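Local coordinates for alpha-actinin-like protein 1 (Schizosaccharomyces pombe, PDB 5BVR) that binds actin filaments through its tandem calponin-homology domains and helps form and organise the actin ring of cytokinesis, with a role in septation, at residues 17-22 with 201-206; 196-201 with 229-234. One frame throughout, in Å; residues are numbered along the deposited sequence.

Contact 1: residues 17-22 with 201-206; sequences TKWFNT and PRLIEV
K18 carries the polar side of this contact, reaching from helix 11-25 across the loop 201-206. K18 NZ makes a weak hydrogen bond of 3.4 Å to the carbonyl O of L203 and a long salt bridge of 3.7 Å to OE2 of E205. Three waters fill out the shell of the amine. Each accepts from NZ and donates onward, to R202 O, L203 O or E205 OE2; the one on R202 O lies 2.7 Å from K18 NZ. A bend at chi3 of K18 (-99°) carries CE past L203 O and brings the amine among these acceptors. The segments belong to different calponin-homology (CH) domains, so CH1 meets CH2 of the actin-binding domain here. A methionine in place of K18 would probably leave the three waters without their shared donor and E205 without its cationic partner. The apolar patch lies at the lysine's other end, where K18 CB is 4.0 Å from L203 CD2. L203 CD2 sits 3.8 Å from T22 CG2 and 3.9 Å from the backbone N of W19, while L203 CD1 comes to the indole edge. T22 CG2 also meets P201 CB at 3.8 Å. T22 OG1 donates to a lone pair of W19 O, in the carbonyl plane.

Contact 2: residues 196-201 with 229-234; sequences KSIGIP and HAFSTL
I200 and A230 make the closest backbone approach, 6.9 Å between their CA atoms, where the chain leaving helix 183-198 turns through G199 with positive phi (69°) and passes helix 217-234. The side chains that meet are all apolar. A230 CB points into the contact and takes I200 CG1 at 3.8 Å. I198 pushes CG2 between F231 and L234: it is 3.5 Å from L234 CD1 and 3.9 Å from F231 CE1, arriving at the edge of the phenyl ring near its plane. That branch stands anti to the backbone N of I198, while CG1 lies beside the N and still brings CD1 to F231 CE1. I200 CD1 comes obliquely to F231 CE1, at 3.8 Å, so two isoleucines share one corner of the ring. Both helices belong to the second CH domain, and the contact joins the last part of helix 183-198 and the loop after it to the domain's last helix. F231 also stacks on H168, a zinc ligand seen in the crystal, and L164 and Q167 of helix 159-168 touch it. Within helix 217-234, H229 O receives both the N and OG1 of T233, from opposite faces of its carbonyl plane.

Overall arrangement
The two contacts follow one continuous run of chain, 196-206, and share P201, but one lies within a domain and the other between two. Contact 2 is internal to the second CH domain, a buried apolar joint between helix 183-198 with the loop after it and helix 217-234, and it reaches the surface at L234. Contact 1 is partly buried and joins the two CH domains, with the loop beyond P201 facing helix 11-25 of the first. Their chemistry differs accordingly: the interdomain contact combines a water-mediated charged cluster with an apolar patch, whereas the intradomain one relies on hydrocarbon alone. Helix 217-234 supplies one side of contact 2 and also lies beside contact 1, where E226 touches P201 and L203. The centres lie about 14 Å apart.

Contact 1: residues 17-22 with 201-206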
ATOM      1  N   THR A  17       0.701  -7.350   3.136  1.00 17.35           N
ATOM      2  CA  THR A  17       1.646  -8.397   2.738  1.00 16.48           C
ATOM      3  C   THR A  17       2.039  -8.209   1.284  1.00 17.55           C
ATOM      4  O   THR A  17       3.218  -8.261   0.937  1.00 18.89           O
ATOM      5  CB  THR A  17       1.051  -9.785   2.948  1.00 18.78           C
ATOM      6  OG1 THR A  17       0.776  -9.960   4.334  1.00 19.63           O
ATOM      7  CG2 THR A  17       1.999 -10.894   2.482  1.00 18.92           C
ATOM      8  N   LYS A  18       1.062  -7.963   0.417  1.00 18.28           N
ATOM      9  CA  LYS A  18       1.365  -7.770  -0.994  1.00 19.17           C
ATOM     10  C   LYS A  18       2.245  -6.521  -1.198  1.00 20.03           C
ATOM     11  O   LYS A  18       3.195  -6.556  -2.002  1.00 21.06           O
ATOM     12  CB  LYS A  18       0.065  -7.694  -1.816  1.00 21.44           C
ATOM     13  CG  LYS A  18      -0.554  -9.074  -2.056  1.00 21.84           C
ATOM     14  CD  LYS A  18      -1.906  -9.023  -2.726  1.00 31.15           C
ATOM     15  CE  LYS A  18      -3.011  -9.162  -1.693  1.00 30.71           C
ATOM     16  NZ  LYS A  18      -4.386  -9.152  -2.261  1.00 26.73           N
ATOM     17  N   TRP A  19       1.967  -5.444  -0.459  1.00 18.69           N
ATOM     18  CA  TRP A  19       2.770  -4.228  -0.534  1.00 17.34           C
ATOM     19  C   TRP A  19       4.223  -4.543  -0.120  1.00 16.51           C
ATOM     20  O   TRP A  19       5.167  -4.192  -0.829  1.00 18.58           O
ATOM     21  CB  TRP A  19       2.157  -3.132   0.345  1.00 16.54           C
ATOM     22  CG  TRP A  19       3.020  -1.925   0.403  1.00 17.59           C
ATOM     23  CD1 TRP A  19       3.059  -0.881  -0.493  1.00 19.22           C
ATOM     24  CD2 TRP A  19       4.000  -1.641   1.395  1.00 16.42           C
ATOM     25  NE1 TRP A  19       3.990   0.048  -0.078  1.00 21.84           N
ATOM     26  CE2 TRP A  19       4.597  -0.411   1.063  1.00 17.43           C
ATOM     27  CE3 TRP A  19       4.431  -2.303   2.542  1.00 18.07           C
ATOM     28  CZ2 TRP A  19       5.588   0.168   1.850  1.00 19.11           C
ATOM     29  CZ3 TRP A  19       5.404  -1.730   3.315  1.00 18.44           C
ATOM     30  CH2 TRP A  19       5.986  -0.514   2.965  1.00 16.93           C
ATOM     31  N   PHE A  20       4.366  -5.241   0.995  1.00 16.10           N
ATOM     32  CA  PHE A  20       5.677  -5.621   1.547  1.00 16.25           C
ATOM     33  C   PHE A  20       6.435  -6.391   0.463  1.00 18.80           C
ATOM     34  O   PHE A  20       7.615  -6.115   0.192  1.00 20.40           O
ATOM     35  CB  PHE A  20       5.439  -6.454   2.821  1.00 15.76           C
ATOM     36  CG  PHE A  20       6.563  -6.455   3.829  1.00 16.98           C
ATOM     37  CD1 PHE A  20       7.836  -6.876   3.499  1.00 18.81           C
ATOM     38  CD2 PHE A  20       6.286  -6.108   5.146  1.00 19.09           C
ATOM     39  CE1 PHE A  20       8.821  -6.907   4.458  1.00 16.76           C
ATOM     40  CE2 PHE A  20       7.261  -6.156   6.111  1.00 20.98           C
ATOM     41  CZ  PHE A  20       8.534  -6.555   5.765  1.00 17.22           C
ATOM     42  N   ASN A  21       5.756  -7.341  -0.169  1.00 18.86           N
ATOM     43  CA  ASN A  21       6.385  -8.171  -1.191  1.00 20.21           C
ATOM     44  C   ASN A  21       6.760  -7.436  -2.461  1.00 22.27           C
ATOM     45  O   ASN A  21       7.786  -7.771  -3.069  1.00 24.69           O
ATOM     46  CB  ASN A  21       5.549  -9.403  -1.503  1.00 23.04           C
ATOM     47  CG  ASN A  21       5.563 -10.393  -0.378  1.00 24.12           C
ATOM     48  OD1 ASN A  21       6.473 -10.400   0.455  1.00 22.36           O
ATOM     49  ND2 ASN A  21       4.557 -11.236  -0.332  1.00 25.04           N
ATOM     50  N   THR A  22       5.983  -6.436  -2.880  1.00 22.59           N
ATOM     51  CA  THR A  22       6.423  -5.630  -4.020  1.00 22.22           C
ATOM     52  C   THR A  22       7.785  -4.975  -3.748  1.00 26.80           C
ATOM     53  O   THR A  22       8.597  -4.805  -4.650  1.00 24.50           O
ATOM     54  CB  THR A  22       5.404  -4.530  -4.432  1.00 26.94           C
ATOM     55  OG1 THR A  22       5.311  -3.524  -3.418  1.00 27.29           O
ATOM     56  CG2 THR A  22       4.057  -5.124  -4.715  1.00 26.26           C
ATOM     57  N   PRO A 201       0.858  -2.696  -9.256  1.00 19.84           N
ATOM     58  CA  PRO A 201       0.658  -4.033  -8.688  1.00 18.07           C
ATOM     59  C   PRO A 201      -0.729  -4.194  -8.096  1.00 18.14           C
ATOM     60  O   PRO A 201      -1.283  -3.252  -7.535  1.00 17.27           O
ATOM     61  CB  PRO A 201       1.712  -4.102  -7.579  1.00 18.98           C
ATOM     62  CG  PRO A 201       1.895  -2.707  -7.136  1.00 22.12           C
ATOM     63  CD  PRO A 201       1.749  -1.877  -8.410  1.00 20.74           C
ATOM     64  N   ARG A 202      -1.259  -5.403  -8.202  1.00 19.85           N
ATOM     65  CA  ARG A 202      -2.601  -5.705  -7.735  1.00 23.06           C
ATOM     66  C   ARG A 202      -2.593  -5.943  -6.229  1.00 19.58           C
ATOM     67  O   ARG A 202      -2.567  -7.096  -5.779  1.00 25.32           O
ATOM     68  CB  ARG A 202      -3.108  -6.942  -8.457  1.00 31.68           C
ATOM     69  CG  ARG A 202      -4.503  -7.372  -8.072  1.00 44.37           C
ATOM     70  CD  ARG A 202      -4.823  -8.698  -8.715  1.00 51.33           C
ATOM     71  NE  ARG A 202      -4.868  -8.541 -10.161  1.00 53.34           N
ATOM     72  CZ  ARG A 202      -5.967  -8.242 -10.845  1.00 48.50           C
ATOM     73  NH1 ARG A 202      -7.131  -8.092 -10.230  1.00 55.05           N
ATOM     74  NH2 ARG A 202      -5.900  -8.106 -12.156  1.00 46.27           N
ATOM     75  N   LEU A 203      -2.613  -4.872  -5.453  1.00 17.05           N
ATOM     76  CA  LEU A 203      -2.511  -4.988  -4.007  1.00 17.21           C
ATOM     77  C   LEU A 203      -3.807  -5.407  -3.322  1.00 18.80           C
ATOM     78  O   LEU A 203      -3.750  -5.828  -2.171  1.00 19.71           O
ATOM     79  CB  LEU A 203      -2.024  -3.672  -3.380  1.00 15.74           C
ATOM     80  CG  LEU A 203      -0.660  -3.189  -3.885  1.00 15.83           C
ATOM     81  CD1 LEU A 203      -0.223  -1.977  -3.083  1.00 17.12           C
ATOM     82  CD2 LEU A 203       0.445  -4.268  -3.815  1.00 18.54           C
ATOM     83  N   ILE A 204      -4.949  -5.228  -3.994  1.00 19.47           N
ATOM     84  CA  ILE A 204      -6.253  -5.585  -3.432  1.00 19.17           C
ATOM     85  C   ILE A 204      -7.032  -6.421  -4.426  1.00 19.69           C
ATOM     86  O   ILE A 204      -6.897  -6.263  -5.631  1.00 20.60           O
ATOM     87  CB  ILE A 204      -7.068  -4.348  -3.003  1.00 20.10           C
ATOM     88  CG1 ILE A 204      -7.337  -3.413  -4.181  1.00 21.28           C
ATOM     89  CG2 ILE A 204      -6.369  -3.628  -1.900  1.00 25.89           C
ATOM     90  CD1 ILE A 204      -8.166  -2.191  -3.809  1.00 28.74           C
ATOM     91  N   GLU A 205      -7.838  -7.335  -3.902  1.00 20.51           N
ATOM     92  CA  GLU A 205      -8.674  -8.170  -4.742  1.00 20.80           C
ATOM     93  C   GLU A 205      -9.974  -7.422  -5.012  1.00 19.60           C
ATOM     94  O   GLU A 205     -10.409  -6.579  -4.205  1.00 18.72           O
ATOM     95  CB  GLU A 205      -9.007  -9.486  -4.040  1.00 21.11           C
ATOM     96  CG  GLU A 205      -7.814 -10.258  -3.466  1.00 24.56           C
ATOM     97  CD  GLU A 205      -7.042 -11.003  -4.517  1.00 42.54           C
ATOM     98  OE1 GLU A 205      -7.352 -10.834  -5.716  1.00 38.96           O
ATOM     99  OE2 GLU A 205      -6.125 -11.771  -4.139  1.00 48.18           O
ATOM    100  N   VAL A 206     -10.587  -7.720  -6.151  1.00 21.93           N
ATOM    101  CA  VAL A 206     -11.860  -7.108  -6.477  1.00 19.98           C
ATOM    102  C   VAL A 206     -12.859  -7.294  -5.321  1.00 19.75           C
ATOM    103  O   VAL A 206     -13.537  -6.332  -4.910  1.00 20.82           O
ATOM    104  CB  VAL A 206     -12.414  -7.696  -7.794  1.00 21.18           C
ATOM    105  CG1 VAL A 206     -13.882  -7.321  -8.001  1.00 23.01           C
ATOM    106  CG2 VAL A 206     -11.536  -7.232  -8.961  1.00 23.30           C
TER
HETATM  107  O   HOH W   1      -5.900  -7.586  -0.474  1.00 22.14           O
HETATM  108  O   HOH W   2      -4.618  -8.777  -4.934  1.00 27.89           O
HETATM  109  O   HOH W   3      -5.241 -11.668  -1.498  1.00 29.26           O

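Contact 2: residues 196-201 with 229-234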
ATOM      1  N   LYS A 196      -1.618  -4.639 -16.081  1.00 21.38           N
ATOM      2  CA  LYS A 196      -1.034  -5.108 -17.348  1.00 24.16           C
ATOM      3  C   LYS A 196      -0.407  -3.991 -18.177  1.00 30.33           C
ATOM      4  O   LYS A 196       0.593  -4.216 -18.866  1.00 29.70           O
ATOM      5  CB  LYS A 196      -2.095  -5.845 -18.160  1.00 33.51           C
ATOM      6  CG  LYS A 196      -1.605  -6.385 -19.488  1.00 52.57           C
ATOM      7  CD  LYS A 196      -2.710  -7.140 -20.217  1.00 60.81           C
ATOM      8  CE  LYS A 196      -2.226  -7.685 -21.551  1.00 63.80           C
ATOM      9  NZ  LYS A 196      -1.716  -6.602 -22.436  1.00 64.00           N
ATOM     10  N   SER A 197      -0.984  -2.797 -18.123  1.00 25.10           N
ATOM     11  CA  SER A 197      -0.591  -1.725 -19.025  1.00 24.50           C
ATOM     12  C   SER A 197       0.130  -0.585 -18.316  1.00 28.63           C
ATOM     13  O   SER A 197       0.839   0.196 -18.960  1.00 29.64           O
ATOM     14  CB  SER A 197      -1.800  -1.168 -19.783  1.00 27.02           C
ATOM     15  OG  SER A 197      -2.386  -2.159 -20.607  1.00 33.34           O
ATOM     16  N   ILE A 198      -0.035  -0.483 -17.001  1.00 24.68           N
ATOM     17  CA  ILE A 198       0.500   0.659 -16.273  1.00 22.15           C
ATOM     18  C   ILE A 198       1.482   0.226 -15.175  1.00 23.71           C
ATOM     19  O   ILE A 198       2.073   1.073 -14.502  1.00 28.59           O
ATOM     20  CB  ILE A 198      -0.623   1.558 -15.709  1.00 21.48           C
ATOM     21  CG1 ILE A 198      -1.751   1.681 -16.737  1.00 24.13           C
ATOM     22  CG2 ILE A 198      -0.063   2.951 -15.315  1.00 25.30           C
ATOM     23  CD1 ILE A 198      -2.927   2.540 -16.339  1.00 26.45           C
ATOM     24  N   GLY A 199       1.675  -1.083 -15.015  1.00 23.58           N
ATOM     25  CA  GLY A 199       2.623  -1.612 -14.036  1.00 22.91           C
ATOM     26  C   GLY A 199       2.230  -1.427 -12.576  1.00 20.68           C
ATOM     27  O   GLY A 199       3.082  -1.496 -11.676  1.00 25.96           O
ATOM     28  N   ILE A 200       0.950  -1.169 -12.330  1.00 19.61           N
ATOM     29  CA  ILE A 200       0.464  -0.963 -10.974  1.00 19.39           C
ATOM     30  C   ILE A 200       0.153  -2.333 -10.340  1.00 21.31           C
ATOM     31  O   ILE A 200      -0.729  -3.041 -10.818  1.00 21.75           O
ATOM     32  CB  ILE A 200      -0.789  -0.077 -10.988  1.00 17.93           C
ATOM     33  CG1 ILE A 200      -0.413   1.362 -11.379  1.00 19.92           C
ATOM     34  CG2 ILE A 200      -1.485  -0.099  -9.626  1.00 18.50           C
ATOM     35  CD1 ILE A 200      -1.595   2.238 -11.841  1.00 19.78           C
ATOM     36  N   PRO A 201       0.858  -2.696  -9.256  1.00 19.84           N
ATOM     37  CA  PRO A 201       0.658  -4.033  -8.688  1.00 18.07           C
ATOM     38  C   PRO A 201      -0.729  -4.194  -8.096  1.00 18.14           C
ATOM     39  O   PRO A 201      -1.283  -3.252  -7.535  1.00 17.27           O
ATOM     40  CB  PRO A 201       1.712  -4.102  -7.579  1.00 18.98           C
ATOM     41  CG  PRO A 201       1.895  -2.707  -7.136  1.00 22.12           C
ATOM     42  CD  PRO A 201       1.749  -1.877  -8.410  1.00 20.74           C
ATOM     43  N   HIS A 229       1.738   7.473  -7.841  1.00 15.89           N
ATOM     44  CA  HIS A 229       3.167   7.414  -8.159  1.00 15.70           C
ATOM     45  C   HIS A 229       3.398   6.951  -9.594  1.00 17.26           C
ATOM     46  O   HIS A 229       4.251   7.516 -10.316  1.00 18.18           O
ATOM     47  CB  HIS A 229       3.928   6.520  -7.191  1.00 18.00           C
ATOM     48  CG  HIS A 229       4.046   7.086  -5.810  1.00 15.56           C
ATOM     49  ND1 HIS A 229       4.805   8.204  -5.526  1.00 17.19           N
ATOM     50  CD2 HIS A 229       3.457   6.722  -4.646  1.00 15.26           C
ATOM     51  CE1 HIS A 229       4.711   8.476  -4.233  1.00 20.29           C
ATOM     52  NE2 HIS A 229       3.901   7.590  -3.680  1.00 18.34           N
ATOM     53  N   ALA A 230       2.653   5.953 -10.051  1.00 16.63           N
ATOM     54  CA  ALA A 230       2.869   5.467 -11.410  1.00 16.51           C
ATOM     55  C   ALA A 230       2.463   6.507 -12.438  1.00 16.63           C
ATOM     56  O   ALA A 230       3.215   6.781 -13.377  1.00 17.68           O
ATOM     57  CB  ALA A 230       2.119   4.156 -11.641  1.00 19.44           C
ATOM     58  N   PHE A 231       1.271   7.083 -12.268  1.00 17.67           N
ATOM     59  CA  PHE A 231       0.792   8.056 -13.237  1.00 17.19           C
ATOM     60  C   PHE A 231       1.757   9.239 -13.285  1.00 17.02           C
ATOM     61  O   PHE A 231       2.109   9.726 -14.363  1.00 19.08           O
ATOM     62  CB  PHE A 231      -0.615   8.568 -12.892  1.00 16.18           C
ATOM     63  CG  PHE A 231      -1.725   7.583 -13.124  1.00 19.71           C
ATOM     64  CD1 PHE A 231      -1.503   6.276 -13.505  1.00 20.51           C
ATOM     65  CD2 PHE A 231      -3.027   8.023 -12.989  1.00 22.08           C
ATOM     66  CE1 PHE A 231      -2.577   5.410 -13.725  1.00 22.68           C
ATOM     67  CE2 PHE A 231      -4.097   7.167 -13.217  1.00 20.28           C
ATOM     68  CZ  PHE A 231      -3.860   5.859 -13.584  1.00 21.13           C
ATOM     69  N   SER A 232       2.136   9.732 -12.108  1.00 17.24           N
ATOM     70  CA  SER A 232       3.003  10.904 -12.043  1.00 17.04           C
ATOM     71  C   SER A 232       4.345  10.641 -12.731  1.00 19.21           C
ATOM     72  O   SER A 232       4.868  11.481 -13.455  1.00 19.66           O
ATOM     73  CB  SER A 232       3.224  11.353 -10.609  1.00 18.61           C
ATOM     74  OG  SER A 232       2.000  11.752  -9.991  1.00 20.98           O
ATOM     75  N   THR A 233       4.913   9.472 -12.491  1.00 18.99           N
ATOM     76  CA  THR A 233       6.195   9.110 -13.079  1.00 19.30           C
ATOM     77  C   THR A 233       6.073   8.974 -14.577  1.00 18.47           C
ATOM     78  O   THR A 233       6.907   9.498 -15.331  1.00 21.48           O
ATOM     79  CB  THR A 233       6.704   7.815 -12.449  1.00 19.92           C
ATOM     80  OG1 THR A 233       6.949   8.067 -11.062  1.00 21.31           O
ATOM     81  CG2 THR A 233       7.991   7.330 -13.115  1.00 19.88           C
ATOM     82  N   LEU A 234       5.017   8.309 -15.018  1.00 19.06           N
ATOM     83  CA  LEU A 234       4.824   8.089 -16.434  1.00 19.59           C
ATOM     84  C   LEU A 234       4.527   9.384 -17.181  1.00 20.39           C
ATOM     85  O   LEU A 234       4.819   9.481 -18.375  1.00 23.60           O
ATOM     86  CB  LEU A 234       3.740   7.043 -16.675  1.00 19.85           C
ATOM     87  CG  LEU A 234       4.134   5.612 -16.288  1.00 21.81           C
ATOM     88  CD1 LEU A 234       2.893   4.691 -16.154  1.00 23.40           C
ATOM     89  CD2 LEU A 234       5.133   5.047 -17.286  1.00 27.69           C
TER